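Local coordinates for protein F420-dependent methylenetetrahydromethanopterin dehydrogenase (Methanopyrus kandleri, PDB 3IQE) that catalyses the reversible, coenzyme F420-dependent interconversion of methenyl- and methylene-tetrahydromethanopterin, a step of one-carbon metabolism in methanogenesis from carbon dioxide, at residues Ile68-Pro73 with Ala94-Asp99. Sequence-based numbering, arbitrary orientation.
Sequences IVYGGP and AVIIGD. With F42 (coenzyme f420), chain H.
Strands 67-71 and 94-98, neighbours in the middle of a six-stranded parallel sheet and joined through helix 78-89 in a beta-alpha-beta unit, exemplify how such a sheet delivers cofactor-binding residues at the C-terminal ends of its strands. The backbone of Tyr70 bonds on both sides of Ile96: its N donates to Val95 O at 2.9 Å, and its O receives Ile97 N at 2.8 Å in a nearly straight bond (N-H...O 172°). Val95 N to Ile68 O precedes this pair, and the longer Gly72 N to Ile97 O bond (3.2 Å) carries the pairing just beyond the first strand. On one face, Val69 CG1, placed anti to its backbone N (chi1 180°), meets Ile97 CG1 at 3.8 Å, the two side chains crossing at a slant; Phe161 of helix 153-169 packs on both. On the other face Ile96 turns CD1 to Tyr70 CB, also 3.8 Å away, while helix 78-89 covers Tyr70. Past the last bond the two segments reach coenzyme F420. Pro73 lays CB and CG against its tricyclic ring, with CB 3.4 Å from the coenzyme's C5A and CG 3.6 Å from its C5, the carbon that exchanges hydride in deazaflavins. Asp99 divides its carboxylate: OD2 accepts a hydrogen bond from Asn74 N, and OD1 lies 2.3 Å from O8M of the coenzyme, a very short approach whose nature is doubtful. Asn74 also bonds the coenzyme through ND2, and its backbone bond would help hold the carboxylate facing the deazaflavin's phenolic end.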
loop_
_atom_site.group_PDB
_atom_site.type_symbol
_atom_site.label_atom_id
_atom_site.label_comp_id
_atom_site.label_asym_id
_atom_site.label_seq_id
_atom_site.Cartn_x
_atom_site.Cartn_y
_atom_site.Cartn_z
ATOM N N ILE A 68 17.545 -26.228 -30.973
ATOM C CA ILE A 68 18.353 -25.531 -29.989
ATOM C C ILE A 68 17.853 -24.110 -29.764
ATOM O O ILE A 68 17.286 -23.491 -30.662
ATOM C CB ILE A 68 19.795 -25.428 -30.412
ATOM C CG1 ILE A 68 20.313 -26.763 -30.892
ATOM C CG2 ILE A 68 20.659 -24.980 -29.252
ATOM C CD1 ILE A 68 21.759 -26.694 -31.420
ATOM N N VAL A 69 18.071 -23.604 -28.557
ATOM C CA VAL A 69 17.680 -22.248 -28.173
ATOM C C VAL A 69 18.885 -21.549 -27.550
ATOM O O VAL A 69 19.512 -22.088 -26.633
ATOM C CB VAL A 69 16.548 -22.223 -27.121
ATOM C CG1 VAL A 69 16.222 -20.804 -26.781
ATOM C CG2 VAL A 69 15.290 -22.955 -27.596
ATOM N N TYR A 70 19.222 -20.371 -28.062
ATOM C CA TYR A 70 20.255 -19.534 -27.462
ATOM C C TYR A 70 19.566 -18.367 -26.841
ATOM O O TYR A 70 18.813 -17.673 -27.507
ATOM C CB TYR A 70 21.246 -19.019 -28.497
ATOM C CG TYR A 70 22.275 -18.070 -27.905
ATOM C CD1 TYR A 70 22.087 -16.688 -27.916
ATOM C CD2 TYR A 70 23.428 -18.562 -27.318
ATOM C CE1 TYR A 70 23.035 -15.823 -27.354
ATOM C CE2 TYR A 70 24.385 -17.713 -26.786
ATOM C CZ TYR A 70 24.179 -16.356 -26.787
ATOM O OH TYR A 70 25.150 -15.555 -26.226
ATOM N N GLY A 71 19.793 -18.167 -25.555
ATOM C CA GLY A 71 19.107 -17.127 -24.843
ATOM C C GLY A 71 20.089 -16.254 -24.110
ATOM O O GLY A 71 20.966 -16.723 -23.390
ATOM N N GLY A 72 19.936 -14.967 -24.287
ATOM C CA GLY A 72 20.906 -14.055 -23.734
ATOM C C GLY A 72 20.680 -12.658 -24.234
ATOM O O GLY A 72 19.858 -12.415 -25.132
ATOM N N PRO A 73 21.397 -11.726 -23.636
ATOM C CA PRO A 73 21.317 -10.337 -23.990
ATOM C C PRO A 73 21.837 -10.029 -25.385
ATOM O O PRO A 73 22.759 -10.694 -25.880
ATOM C CB PRO A 73 22.219 -9.655 -22.957
ATOM C CG PRO A 73 22.351 -10.603 -21.862
ATOM C CD PRO A 73 22.230 -11.958 -22.458
ATOM N N ALA A 94 17.323 -23.573 -34.821
ATOM C CA ALA A 94 17.731 -22.785 -33.639
ATOM C C ALA A 94 16.958 -21.475 -33.482
ATOM O O ALA A 94 16.667 -20.773 -34.451
ATOM C CB ALA A 94 19.236 -22.505 -33.704
ATOM N N VAL A 95 16.664 -21.133 -32.234
ATOM C CA VAL A 95 15.856 -19.976 -31.921
ATOM C C VAL A 95 16.665 -19.090 -30.999
ATOM O O VAL A 95 17.322 -19.570 -30.082
ATOM C CB VAL A 95 14.585 -20.402 -31.216
ATOM C CG1 VAL A 95 13.838 -19.192 -30.699
ATOM C CG2 VAL A 95 13.706 -21.230 -32.134
ATOM N N ILE A 96 16.602 -17.794 -31.225
ATOM C CA ILE A 96 17.370 -16.859 -30.442
ATOM C C ILE A 96 16.394 -16.054 -29.608
ATOM O O ILE A 96 15.473 -15.470 -30.136
ATOM C CB ILE A 96 18.094 -15.862 -31.313
ATOM C CG1 ILE A 96 18.994 -16.600 -32.319
ATOM C CG2 ILE A 96 18.878 -14.902 -30.438
ATOM C CD1 ILE A 96 20.090 -17.373 -31.695
ATOM N N ILE A 97 16.627 -16.031 -28.311
ATOM C CA ILE A 97 15.871 -15.197 -27.381
ATOM C C ILE A 97 16.752 -14.028 -27.008
ATOM O O ILE A 97 17.879 -14.216 -26.563
ATOM C CB ILE A 97 15.593 -15.966 -26.094
ATOM C CG1 ILE A 97 14.839 -17.249 -26.403
ATOM C CG2 ILE A 97 14.820 -15.132 -25.115
ATOM C CD1 ILE A 97 13.384 -17.136 -26.296
ATOM N N GLY A 98 16.240 -12.817 -27.159
ATOM C CA GLY A 98 17.060 -11.641 -26.947
ATOM C C GLY A 98 16.173 -10.524 -26.456
ATOM O O GLY A 98 14.994 -10.747 -26.201
ATOM N N ASP A 99 16.768 -9.344 -26.288
ATOM C CA ASP A 99 16.064 -8.145 -25.851
ATOM C C ASP A 99 15.995 -7.108 -26.990
ATOM O O ASP A 99 16.179 -7.455 -28.163
ATOM C CB ASP A 99 16.686 -7.569 -24.567
ATOM C CG ASP A 99 18.161 -7.217 -24.714
ATOM O OD1 ASP A 99 18.594 -6.212 -24.083
ATOM O OD2 ASP A 99 18.878 -7.887 -25.471
HETATM N N1 F42 H . 26.644 -7.954 -20.640
HETATM C C2 F42 H . 27.208 -9.101 -20.210
HETATM O O2 F42 H . 28.446 -9.230 -20.277
HETATM N N3 F42 H . 26.513 -9.925 -19.390
HETATM C C4 F42 H . 25.186 -9.727 -19.172
HETATM O O4 F42 H . 24.510 -10.648 -18.665
HETATM C C4A F42 H . 24.574 -8.603 -19.722
HETATM C C5 F42 H . 23.286 -8.191 -19.405
HETATM C C5A F42 H . 22.600 -7.508 -20.410
HETATM C C6 F42 H . 21.211 -7.463 -20.457
HETATM C C7 F42 H . 20.569 -6.784 -21.482
HETATM C C8 F42 H . 21.315 -6.141 -22.465
HETATM O O8M F42 H . 20.692 -5.492 -23.476
HETATM C C9 F42 H . 22.702 -6.184 -22.423
HETATM C C9A F42 H . 23.337 -6.869 -21.400
HETATM N N10 F42 H . 24.663 -6.909 -21.349
HETATM C C10 F42 H . 25.292 -7.849 -20.633
HETATM C "C1'" F42 H . 25.421 -5.793 -21.917
HETATM C "C2'" F42 H . 25.830 -6.199 -23.324
HETATM O "O2'" F42 H . 26.638 -7.379 -23.242
HETATM C "C3'" F42 H . 26.593 -5.085 -24.019
HETATM O "O3'" F42 H . 27.704 -4.655 -23.233
HETATM C "C4'" F42 H . 25.725 -3.869 -24.244
HETATM O "O4'" F42 H . 24.588 -4.221 -25.033
HETATM C "C5'" F42 H . 26.531 -2.798 -24.971
HETATM O "O5'" F42 H . 25.643 -2.124 -25.851
HETATM P P F42 H . 25.997 -1.835 -27.394
HETATM O O1P F42 H . 26.835 -3.020 -27.833
HETATM O O2P F42 H . 24.655 -1.697 -28.073
HETATM O O3P F42 H . 26.782 -0.541 -27.332
#